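Local coordinates for Carboxylesterase/phospholipase family protein (Francisella tularensis subsp. tularensis, PDB 4F21) that probably hydrolyses carboxylic ester bonds as a serine hydrolase of the alpha/beta-hydrolase carboxylesterase/phospholipase family, at residues M85-S95 against D194-G202; I177-V188 against L205-F214. All coordinates share one frame; numbering follows the deposited sequence.

Contact 1: M85-S95 against D194-G202; sequences MQMRAWYDIKS and DQVLPEVLG
Met85, Ile93, Leu197, Pro198 and Leu201 form the apolar part of this contact, where the end of helix 82-88 and the loop after it meet the loop 194-198 and first helical turn of 199-210 in an alpha/beta-hydrolase fold. The close-packed side is built on methyl groups. Met85 CE lies 4.1 Å from Leu197 CD1, the two side chains crossing at about a right angle, and meets Leu201 CD1 tip to tip at 4.2 Å. With Met85 CG anti to the backbone N (chi1 161°) and the chain bent at chi2, the thioether carries CE to both leucines. Ile93 CG2 touches Pro198 CG at 4.1 Å, again nearly perpendicular, and also reaches Leu201 CD1. Next to it, the carbonyl O of Lys94 rests 3.8 Å from Val200 CG2.

The outer side is looser. Gln86, exposed and poorly ordered, crosses Val196 at about a right angle near CG1, and the exact position of its amide is doubtful; no hydrogen bond joins the two segments. The side chains of Lys94 and Ser95 set off away from 194-202.

Asp194, which makes no contact with 85-95, shapes the loop that does. Its OD2 is hydrogen-bonded to His226 ND1, consistent with Asp194 being the acid of a Ser140-His226-Asp194 triad. The other oxygen, OD1, closes an Asx turn: Val196 N binds it from the anti side, and Leu197 N approaches the same face from above the carboxylate plane (Leu197 N to Asp194 OD1 2.9 Å, N-H...O angle 166°).

Contact 2: I177-V188 against L205-F214; sequences ITSINKGLPILV and LSDKLKVSGF
Leu205 opens the contact from helix 205-210, sliding past Val188 in the opposite direction so that its CD2 rests 3.7 Å from Val188 CG2. One residue on, Ser206 offers its CB to the same valine methyl, while its hydroxyl is hydrogen-bonded to Asn216. A turn later Leu209 CD1 meets Ile186 CG2 at 4.3 Å.

Ser212 OG lies 3.6 Å from Ile177 CD1, and Ser212 O lies beside Lys182 CE, near the end of that chain. Gly213, at positive phi, closes the helix in a Schellman motif, with Gly213 N bonded to Lys210 O and Phe214 N to Leu209 O; its carbonyl O comes within 3.5 Å of Lys182 CB. Phe214, the main side chain of the contact, ends the segment. Its CG stands anti to the carbonyl carbon (chi1 -61°), which turns the ring in among residues 178-186. Lys182 crosses the ring at about a right angle, with CG over one face, offset toward the rim, in a CH-pi contact 3.8 Å from the centroid of the Phe214 ring. At the ring edge Leu184 CD2 touches CD1, and Thr178 O lies 3.5 Å from Phe214 CZ. Ile186 CD1 packs at 3.6 Å against Phe214 CB.

This is the strand-to-helix packing of a beta-alpha-beta unit: strand 186-188 and helix 205-210 run nearly antiparallel at 153°, their axes 9.9 Å apart. Strand 216-221 bonds to Ile186 and Val188 on one edge, strand 159-163 pairs with Pro185 and Leu187 on the other, and Leu187 turns to helix 230-243.

Overall arrangement
The centres of contacts 1 and 2 lie about 22 Å apart, yet both use helix 199-210: contact 1 uses residues 199-202, contact 2 residues 205-210 and the C-terminal cap. Along the chain the segments alternate, in the order 85-95, 177-188, 194-202, 205-214. Strand 186-191 thus leads from contact 2 to the loop bearing Asp194 in contact 1, and the helix returns the chain to contact 2 before strand 216-221. The two touch directly where Gly202 O packs against Val188 CG1, 4.2 Å away. Contact 2 joins the helix to the central sheet, whereas contact 1, farther from the chain centre, joins its start to a largely exposed loop beside the probable catalytic acid.

Contact 1: M85-S95 against D194-G202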
loop_
_atom_site.group_PDB
_atom_site.type_symbol
_atom_site.label_atom_id
_atom_site.label_comp_id
_atom_site.label_asym_id
_atom_site.label_seq_id
_atom_site.Cartn_x
_atom_site.Cartn_y
_atom_site.Cartn_z
ATOM N N MET A 85 -6.001 1.149 -17.406
ATOM C CA MET A 85 -7.048 0.818 -16.447
ATOM C C MET A 85 -8.248 1.758 -16.563
ATOM O O MET A 85 -9.342 1.332 -16.930
ATOM C CB MET A 85 -6.479 0.844 -15.023
ATOM C CG MET A 85 -7.514 0.971 -13.910
ATOM S SD MET A 85 -8.741 -0.345 -13.907
ATOM C CE MET A 85 -9.731 0.138 -12.497
ATOM N N GLN A 86 -8.036 3.037 -16.272
ATOM C CA GLN A 86 -9.126 4.005 -16.305
ATOM C C GLN A 86 -9.140 4.843 -17.581
ATOM O O GLN A 86 -9.301 6.062 -17.540
ATOM C CB GLN A 86 -9.105 4.895 -15.062
ATOM C CG GLN A 86 -9.429 4.147 -13.782
ATOM C CD GLN A 86 -9.499 5.054 -12.572
ATOM O OE1 GLN A 86 -9.257 6.259 -12.666
ATOM N NE2 GLN A 86 -9.832 4.478 -11.424
ATOM N N MET A 87 -8.956 4.171 -18.710
ATOM C CA MET A 87 -9.251 4.745 -20.013
ATOM C C MET A 87 -9.972 3.701 -20.853
ATOM O O MET A 87 -10.785 4.038 -21.711
ATOM C CB MET A 87 -7.981 5.219 -20.724
ATOM C CG MET A 87 -7.432 6.539 -20.206
ATOM N N ARG A 88 -9.679 2.429 -20.592
ATOM C CA ARG A 88 -10.306 1.348 -21.346
ATOM C C ARG A 88 -11.571 0.809 -20.687
ATOM O O ARG A 88 -12.603 0.660 -21.341
ATOM C CB ARG A 88 -9.323 0.200 -21.563
ATOM C CG ARG A 88 -8.012 0.595 -22.202
ATOM C CD ARG A 88 -7.405 -0.588 -22.926
ATOM N NE ARG A 88 -7.380 -0.369 -24.367
ATOM C CZ ARG A 88 -7.168 -1.322 -25.265
ATOM N NH1 ARG A 88 -6.970 -2.573 -24.872
ATOM N NH2 ARG A 88 -7.161 -1.024 -26.557
ATOM N N ALA A 89 -11.483 0.512 -19.395
ATOM C CA ALA A 89 -12.562 -0.164 -18.674
ATOM C C ALA A 89 -13.862 0.636 -18.615
ATOM O O ALA A 89 -13.862 1.859 -18.760
ATOM C CB ALA A 89 -12.108 -0.531 -17.270
ATOM N N TRP A 90 -14.968 -0.073 -18.403
ATOM C CA TRP A 90 -16.278 0.557 -18.300
ATOM C C TRP A 90 -16.390 1.354 -17.016
ATOM O O TRP A 90 -15.740 1.037 -16.022
ATOM C CB TRP A 90 -17.384 -0.492 -18.335
ATOM C CG TRP A 90 -17.575 -1.136 -19.667
ATOM C CD1 TRP A 90 -16.852 -2.162 -20.189
ATOM C CD2 TRP A 90 -18.568 -0.805 -20.644
ATOM N NE1 TRP A 90 -17.328 -2.492 -21.434
ATOM C CE2 TRP A 90 -18.385 -1.675 -21.736
ATOM C CE3 TRP A 90 -19.597 0.139 -20.699
ATOM C CZ2 TRP A 90 -19.191 -1.627 -22.872
ATOM C CZ3 TRP A 90 -20.396 0.185 -21.829
ATOM C CH2 TRP A 90 -20.188 -0.691 -22.901
ATOM N N TYR A 91 -17.229 2.382 -17.047
ATOM C CA TYR A 91 -17.437 3.264 -15.905
ATOM C C TYR A 91 -17.844 2.502 -14.644
ATOM O O TYR A 91 -17.514 2.905 -13.531
ATOM C CB TYR A 91 -18.498 4.310 -16.252
ATOM C CG TYR A 91 -19.899 3.758 -16.424
ATOM C CD1 TYR A 91 -20.808 3.781 -15.372
ATOM C CD2 TYR A 91 -20.315 3.214 -17.634
ATOM C CE1 TYR A 91 -22.086 3.278 -15.517
ATOM C CE2 TYR A 91 -21.598 2.704 -17.787
ATOM C CZ TYR A 91 -22.481 2.741 -16.722
ATOM O OH TYR A 91 -23.768 2.244 -16.852
ATOM N N ASP A 92 -18.562 1.398 -14.833
ATOM C CA ASP A 92 -19.027 0.573 -13.729
ATOM C C ASP A 92 -18.336 -0.785 -13.741
ATOM O O ASP A 92 -18.990 -1.820 -13.636
ATOM C CB ASP A 92 -20.542 0.382 -13.819
ATOM C CG ASP A 92 -20.987 -0.137 -15.175
ATOM O OD1 ASP A 92 -22.200 -0.109 -15.451
ATOM O OD2 ASP A 92 -20.127 -0.569 -15.971
ATOM N N ILE A 93 -17.013 -0.772 -13.878
ATOM C CA ILE A 93 -16.224 -2.000 -13.964
ATOM C C ILE A 93 -16.434 -2.915 -12.750
ATOM O O ILE A 93 -16.643 -2.438 -11.633
ATOM C CB ILE A 93 -14.723 -1.680 -14.158
ATOM C CG1 ILE A 93 -13.898 -2.967 -14.283
ATOM C CG2 ILE A 93 -14.218 -0.789 -13.037
ATOM C CD1 ILE A 93 -12.414 -2.741 -14.386
ATOM N N LYS A 94 -16.390 -4.226 -12.977
ATOM C CA LYS A 94 -16.678 -5.203 -11.933
ATOM C C LYS A 94 -15.607 -6.289 -11.784
ATOM O O LYS A 94 -15.521 -6.939 -10.742
ATOM C CB LYS A 94 -18.029 -5.866 -12.199
ATOM C CG LYS A 94 -19.214 -4.916 -12.239
ATOM C CD LYS A 94 -20.423 -5.561 -12.913
ATOM C CE LYS A 94 -20.789 -6.910 -12.290
ATOM N NZ LYS A 94 -20.140 -8.080 -12.958
ATOM N N SER A 95 -14.805 -6.498 -12.826
ATOM C CA SER A 95 -13.790 -7.551 -12.799
ATOM C C SER A 95 -12.675 -7.316 -13.815
ATOM O O SER A 95 -12.759 -6.417 -14.652
ATOM C CB SER A 95 -14.426 -8.923 -13.044
ATOM O OG SER A 95 -14.889 -9.044 -14.377
ATOM N N ASP A 194 -17.138 4.495 -3.896
ATOM C CA ASP A 194 -16.037 4.812 -4.794
ATOM C C ASP A 194 -16.447 4.542 -6.237
ATOM O O ASP A 194 -16.810 3.418 -6.584
ATOM C CB ASP A 194 -14.804 3.982 -4.437
ATOM C CG ASP A 194 -13.516 4.594 -4.959
ATOM O OD1 ASP A 194 -13.580 5.410 -5.902
ATOM O OD2 ASP A 194 -12.437 4.258 -4.424
ATOM N N GLN A 195 -16.394 5.578 -7.069
ATOM C CA GLN A 195 -16.730 5.458 -8.484
ATOM C C GLN A 195 -15.478 5.590 -9.332
ATOM O O GLN A 195 -15.532 5.529 -10.559
ATOM C CB GLN A 195 -17.751 6.522 -8.892
ATOM C CG GLN A 195 -19.172 6.260 -8.404
ATOM C CD GLN A 195 -20.123 7.403 -8.735
ATOM O OE1 GLN A 195 -19.698 8.548 -8.901
ATOM N NE2 GLN A 195 -21.416 7.095 -8.835
ATOM N N VAL A 196 -14.350 5.799 -8.662
ATOM C CA VAL A 196 -13.050 5.832 -9.318
ATOM C C VAL A 196 -12.420 4.442 -9.242
ATOM O O VAL A 196 -11.849 3.942 -10.214
ATOM C CB VAL A 196 -12.118 6.883 -8.655
ATOM C CG1 VAL A 196 -10.652 6.539 -8.882
ATOM C CG2 VAL A 196 -12.437 8.288 -9.161
ATOM N N LEU A 197 -12.552 3.817 -8.078
ATOM C CA LEU A 197 -12.011 2.488 -7.839
ATOM C C LEU A 197 -13.025 1.702 -7.007
ATOM O O LEU A 197 -12.923 1.658 -5.782
ATOM C CB LEU A 197 -10.672 2.607 -7.105
ATOM C CG LEU A 197 -9.606 1.519 -7.256
ATOM C CD1 LEU A 197 -9.880 0.635 -8.456
ATOM C CD2 LEU A 197 -8.238 2.168 -7.385
ATOM N N PRO A 198 -14.018 1.090 -7.679
ATOM C CA PRO A 198 -15.174 0.424 -7.059
ATOM C C PRO A 198 -14.803 -0.592 -5.977
ATOM O O PRO A 198 -13.688 -1.109 -5.973
ATOM C CB PRO A 198 -15.850 -0.270 -8.245
ATOM C CG PRO A 198 -15.491 0.575 -9.416
ATOM C CD PRO A 198 -14.079 1.025 -9.150
ATOM N N GLU A 199 -15.747 -0.878 -5.083
ATOM C CA GLU A 199 -15.483 -1.683 -3.891
ATOM C C GLU A 199 -15.165 -3.151 -4.180
ATOM O O GLU A 199 -14.360 -3.769 -3.474
ATOM C CB GLU A 199 -16.659 -1.588 -2.911
ATOM C CG GLU A 199 -16.353 -2.162 -1.537
ATOM C CD GLU A 199 -17.588 -2.360 -0.682
ATOM O OE1 GLU A 199 -17.465 -2.981 0.394
ATOM O OE2 GLU A 199 -18.676 -1.898 -1.086
ATOM N N VAL A 200 -15.797 -3.705 -5.211
ATOM C CA VAL A 200 -15.594 -5.107 -5.583
ATOM C C VAL A 200 -14.157 -5.405 -6.016
ATOM O O VAL A 200 -13.740 -6.562 -6.055
ATOM C CB VAL A 200 -16.566 -5.554 -6.695
ATOM C CG1 VAL A 200 -17.983 -5.649 -6.153
ATOM C CG2 VAL A 200 -16.497 -4.602 -7.880
ATOM N N LEU A 201 -13.408 -4.355 -6.339
ATOM C CA LEU A 201 -12.000 -4.493 -6.687
ATOM C C LEU A 201 -11.142 -4.567 -5.424
ATOM O O LEU A 201 -10.085 -5.203 -5.408
ATOM C CB LEU A 201 -11.565 -3.336 -7.586
ATOM C CG LEU A 201 -12.368 -3.224 -8.885
ATOM C CD1 LEU A 201 -11.918 -2.034 -9.718
ATOM C CD2 LEU A 201 -12.266 -4.511 -9.693
ATOM N N GLY A 202 -11.608 -3.911 -4.364
ATOM C CA GLY A 202 -10.979 -4.022 -3.061
ATOM C C GLY A 202 -11.259 -5.393 -2.480
ATOM O O GLY A 202 -10.375 -6.025 -1.890
#

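Contact 2: I177-V188 against L205-F214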
loop_
_atom_site.group_PDB
_atom_site.type_symbol
_atom_site.label_atom_id
_atom_site.label_comp_id
_atom_site.label_asym_id
_atom_site.label_seq_id
_atom_site.Cartn_x
_atom_site.Cartn_y
_atom_site.Cartn_z
ATOM N N ILE A 177 5.229 -14.859 -5.851
ATOM C CA ILE A 177 4.918 -14.629 -4.440
ATOM C C ILE A 177 5.858 -15.369 -3.491
ATOM O O ILE A 177 6.281 -16.495 -3.758
ATOM C CB ILE A 177 3.452 -14.978 -4.092
ATOM C CG1 ILE A 177 3.153 -16.444 -4.409
ATOM C CG2 ILE A 177 2.494 -14.055 -4.829
ATOM C CD1 ILE A 177 1.745 -16.874 -4.039
ATOM N N THR A 178 6.180 -14.715 -2.380
ATOM C CA THR A 178 7.067 -15.293 -1.381
ATOM C C THR A 178 6.283 -15.735 -0.154
ATOM O O THR A 178 5.506 -14.968 0.417
ATOM C CB THR A 178 8.165 -14.302 -0.956
ATOM O OG1 THR A 178 7.566 -13.144 -0.363
ATOM C CG2 THR A 178 8.995 -13.883 -2.162
ATOM N N SER A 179 6.502 -16.982 0.244
ATOM C CA SER A 179 5.822 -17.567 1.388
ATOM C C SER A 179 6.404 -17.056 2.698
ATOM O O SER A 179 5.910 -17.385 3.775
ATOM C CB SER A 179 5.945 -19.087 1.335
ATOM O OG SER A 179 7.302 -19.465 1.189
ATOM N N ILE A 180 7.456 -16.250 2.594
ATOM C CA ILE A 180 8.167 -15.746 3.764
ATOM C C ILE A 180 7.335 -14.725 4.540
ATOM O O ILE A 180 7.595 -14.467 5.714
ATOM C CB ILE A 180 9.533 -15.127 3.372
ATOM C CG1 ILE A 180 9.370 -13.677 2.909
ATOM C CG2 ILE A 180 10.208 -15.961 2.288
ATOM N N ASN A 181 6.333 -14.151 3.881
ATOM C CA ASN A 181 5.481 -13.144 4.504
ATOM C C ASN A 181 4.018 -13.557 4.511
ATOM O O ASN A 181 3.145 -12.757 4.847
ATOM C CB ASN A 181 5.571 -11.817 3.746
ATOM C CG ASN A 181 6.524 -10.834 4.401
ATOM O OD1 ASN A 181 6.589 -10.738 5.625
ATOM N ND2 ASN A 181 7.268 -10.095 3.585
ATOM N N LYS A 182 3.751 -14.805 4.137
ATOM C CA LYS A 182 2.395 -15.340 4.180
ATOM C C LYS A 182 1.864 -15.388 5.606
ATOM O O LYS A 182 2.084 -16.354 6.333
ATOM C CB LYS A 182 2.326 -16.723 3.530
ATOM C CG LYS A 182 2.367 -16.678 2.012
ATOM C CD LYS A 182 2.070 -18.035 1.402
ATOM C CE LYS A 182 2.258 -18.007 -0.103
ATOM N NZ LYS A 182 2.106 -19.355 -0.704
ATOM N N GLY A 183 1.170 -14.326 5.997
ATOM C CA GLY A 183 0.624 -14.222 7.334
ATOM C C GLY A 183 1.061 -12.949 8.027
ATOM O O GLY A 183 0.823 -12.778 9.222
ATOM N N LEU A 184 1.709 -12.055 7.285
ATOM C CA LEU A 184 2.083 -10.759 7.838
ATOM C C LEU A 184 0.828 -9.903 7.939
ATOM O O LEU A 184 -0.091 -10.063 7.141
ATOM C CB LEU A 184 3.146 -10.064 6.975
ATOM C CG LEU A 184 2.694 -9.087 5.885
ATOM C CD1 LEU A 184 3.866 -8.262 5.398
ATOM C CD2 LEU A 184 2.056 -9.822 4.720
ATOM N N PRO A 185 0.777 -9.010 8.936
ATOM C CA PRO A 185 -0.371 -8.122 9.149
ATOM C C PRO A 185 -0.714 -7.262 7.935
ATOM O O PRO A 185 0.011 -6.325 7.610
ATOM C CB PRO A 185 0.097 -7.235 10.301
ATOM C CG PRO A 185 1.030 -8.096 11.063
ATOM C CD PRO A 185 1.763 -8.895 10.025
ATOM N N ILE A 186 -1.821 -7.582 7.274
ATOM C CA ILE A 186 -2.284 -6.803 6.135
ATOM C C ILE A 186 -3.605 -6.129 6.467
ATOM O O ILE A 186 -4.533 -6.768 6.964
ATOM C CB ILE A 186 -2.459 -7.680 4.879
ATOM C CG1 ILE A 186 -1.122 -8.307 4.480
ATOM C CG2 ILE A 186 -3.029 -6.861 3.728
ATOM C CD1 ILE A 186 -1.200 -9.205 3.270
ATOM N N LEU A 187 -3.680 -4.830 6.206
ATOM C CA LEU A 187 -4.916 -4.087 6.398
ATOM C C LEU A 187 -5.420 -3.566 5.067
ATOM O O LEU A 187 -4.750 -2.775 4.405
ATOM C CB LEU A 187 -4.709 -2.917 7.358
ATOM C CG LEU A 187 -5.909 -1.976 7.515
ATOM C CD1 LEU A 187 -7.096 -2.700 8.135
ATOM C CD2 LEU A 187 -5.538 -0.748 8.333
ATOM N N VAL A 188 -6.604 -4.018 4.678
ATOM C CA VAL A 188 -7.254 -3.517 3.479
ATOM C C VAL A 188 -8.384 -2.584 3.885
ATOM O O VAL A 188 -9.209 -2.932 4.727
ATOM C CB VAL A 188 -7.832 -4.665 2.631
ATOM C CG1 VAL A 188 -8.345 -4.137 1.302
ATOM C CG2 VAL A 188 -6.782 -5.735 2.409
ATOM N N LEU A 205 -8.866 -7.598 -4.298
ATOM C CA LEU A 205 -7.527 -7.605 -3.710
ATOM C C LEU A 205 -7.491 -8.435 -2.428
ATOM O O LEU A 205 -6.626 -9.298 -2.262
ATOM C CB LEU A 205 -7.054 -6.173 -3.428
ATOM C CG LEU A 205 -5.705 -5.939 -2.732
ATOM C CD1 LEU A 205 -5.014 -4.719 -3.316
ATOM C CD2 LEU A 205 -5.876 -5.761 -1.229
ATOM N N SER A 206 -8.433 -8.169 -1.527
ATOM C CA SER A 206 -8.489 -8.867 -0.243
ATOM C C SER A 206 -8.668 -10.375 -0.400
ATOM O O SER A 206 -7.991 -11.160 0.260
ATOM C CB SER A 206 -9.615 -8.306 0.625
ATOM O OG SER A 206 -9.739 -9.040 1.831
ATOM N N ASP A 207 -9.589 -10.767 -1.274
ATOM C CA ASP A 207 -9.863 -12.175 -1.523
ATOM C C ASP A 207 -8.688 -12.853 -2.217
ATOM O O ASP A 207 -8.301 -13.961 -1.845
ATOM C CB ASP A 207 -11.140 -12.348 -2.352
ATOM C CG ASP A 207 -12.402 -12.292 -1.505
ATOM O OD1 ASP A 207 -12.780 -13.336 -0.931
ATOM O OD2 ASP A 207 -13.024 -11.213 -1.420
ATOM N N LYS A 208 -8.123 -12.185 -3.220
ATOM C CA LYS A 208 -6.985 -12.740 -3.952
ATOM C C LYS A 208 -5.721 -12.794 -3.098
ATOM O O LYS A 208 -4.771 -13.495 -3.435
ATOM C CB LYS A 208 -6.731 -11.988 -5.264
ATOM C CG LYS A 208 -7.719 -12.336 -6.368
ATOM C CD LYS A 208 -7.229 -11.906 -7.747
ATOM C CE LYS A 208 -7.039 -10.400 -7.833
ATOM N NZ LYS A 208 -6.952 -9.927 -9.246
ATOM N N LEU A 209 -5.713 -12.053 -1.994
ATOM C CA LEU A 209 -4.647 -12.183 -1.008
ATOM C C LEU A 209 -4.972 -13.300 -0.021
ATOM O O LEU A 209 -4.077 -13.985 0.470
ATOM C CB LEU A 209 -4.425 -10.866 -0.262
ATOM C CG LEU A 209 -3.709 -9.754 -1.031
ATOM C CD1 LEU A 209 -3.645 -8.490 -0.194
ATOM C CD2 LEU A 209 -2.313 -10.199 -1.442
ATOM N N LYS A 210 -6.263 -13.481 0.254
ATOM C CA LYS A 210 -6.727 -14.514 1.178
ATOM C C LYS A 210 -6.393 -15.916 0.684
ATOM O O LYS A 210 -5.766 -16.702 1.390
ATOM C CB LYS A 210 -8.237 -14.411 1.397
ATOM C CG LYS A 210 -8.781 -15.510 2.299
ATOM C CD LYS A 210 -10.287 -15.668 2.183
ATOM C CE LYS A 210 -10.784 -16.829 3.041
ATOM N NZ LYS A 210 -10.155 -18.135 2.669
ATOM N N VAL A 211 -6.826 -16.226 -0.533
ATOM C CA VAL A 211 -6.586 -17.537 -1.121
ATOM C C VAL A 211 -5.103 -17.724 -1.453
ATOM O O VAL A 211 -4.629 -18.848 -1.620
ATOM C CB VAL A 211 -7.455 -17.753 -2.385
ATOM C CG1 VAL A 211 -6.885 -16.986 -3.565
ATOM C CG2 VAL A 211 -7.568 -19.234 -2.711
ATOM N N SER A 212 -4.374 -16.613 -1.528
ATOM C CA SER A 212 -2.948 -16.643 -1.828
ATOM C C SER A 212 -2.137 -17.095 -0.621
ATOM O O SER A 212 -0.990 -17.520 -0.756
ATOM C CB SER A 212 -2.470 -15.263 -2.286
ATOM O OG SER A 212 -1.085 -15.274 -2.580
ATOM N N GLY A 213 -2.736 -16.994 0.562
ATOM C CA GLY A 213 -2.076 -17.395 1.789
ATOM C C GLY A 213 -1.818 -16.226 2.720
ATOM O O GLY A 213 -1.193 -16.381 3.769
ATOM N N PHE A 214 -2.300 -15.050 2.333
ATOM C CA PHE A 214 -2.137 -13.849 3.142
ATOM C C PHE A 214 -3.473 -13.417 3.742
ATOM O O PHE A 214 -4.310 -12.828 3.055
ATOM C CB PHE A 214 -1.568 -12.704 2.301
ATOM C CG PHE A 214 -0.213 -12.982 1.719
ATOM C CD1 PHE A 214 0.931 -12.494 2.330
ATOM C CD2 PHE A 214 -0.082 -13.715 0.551
ATOM C CE1 PHE A 214 2.179 -12.741 1.792
ATOM C CE2 PHE A 214 1.164 -13.966 0.008
ATOM C CZ PHE A 214 2.294 -13.477 0.628
#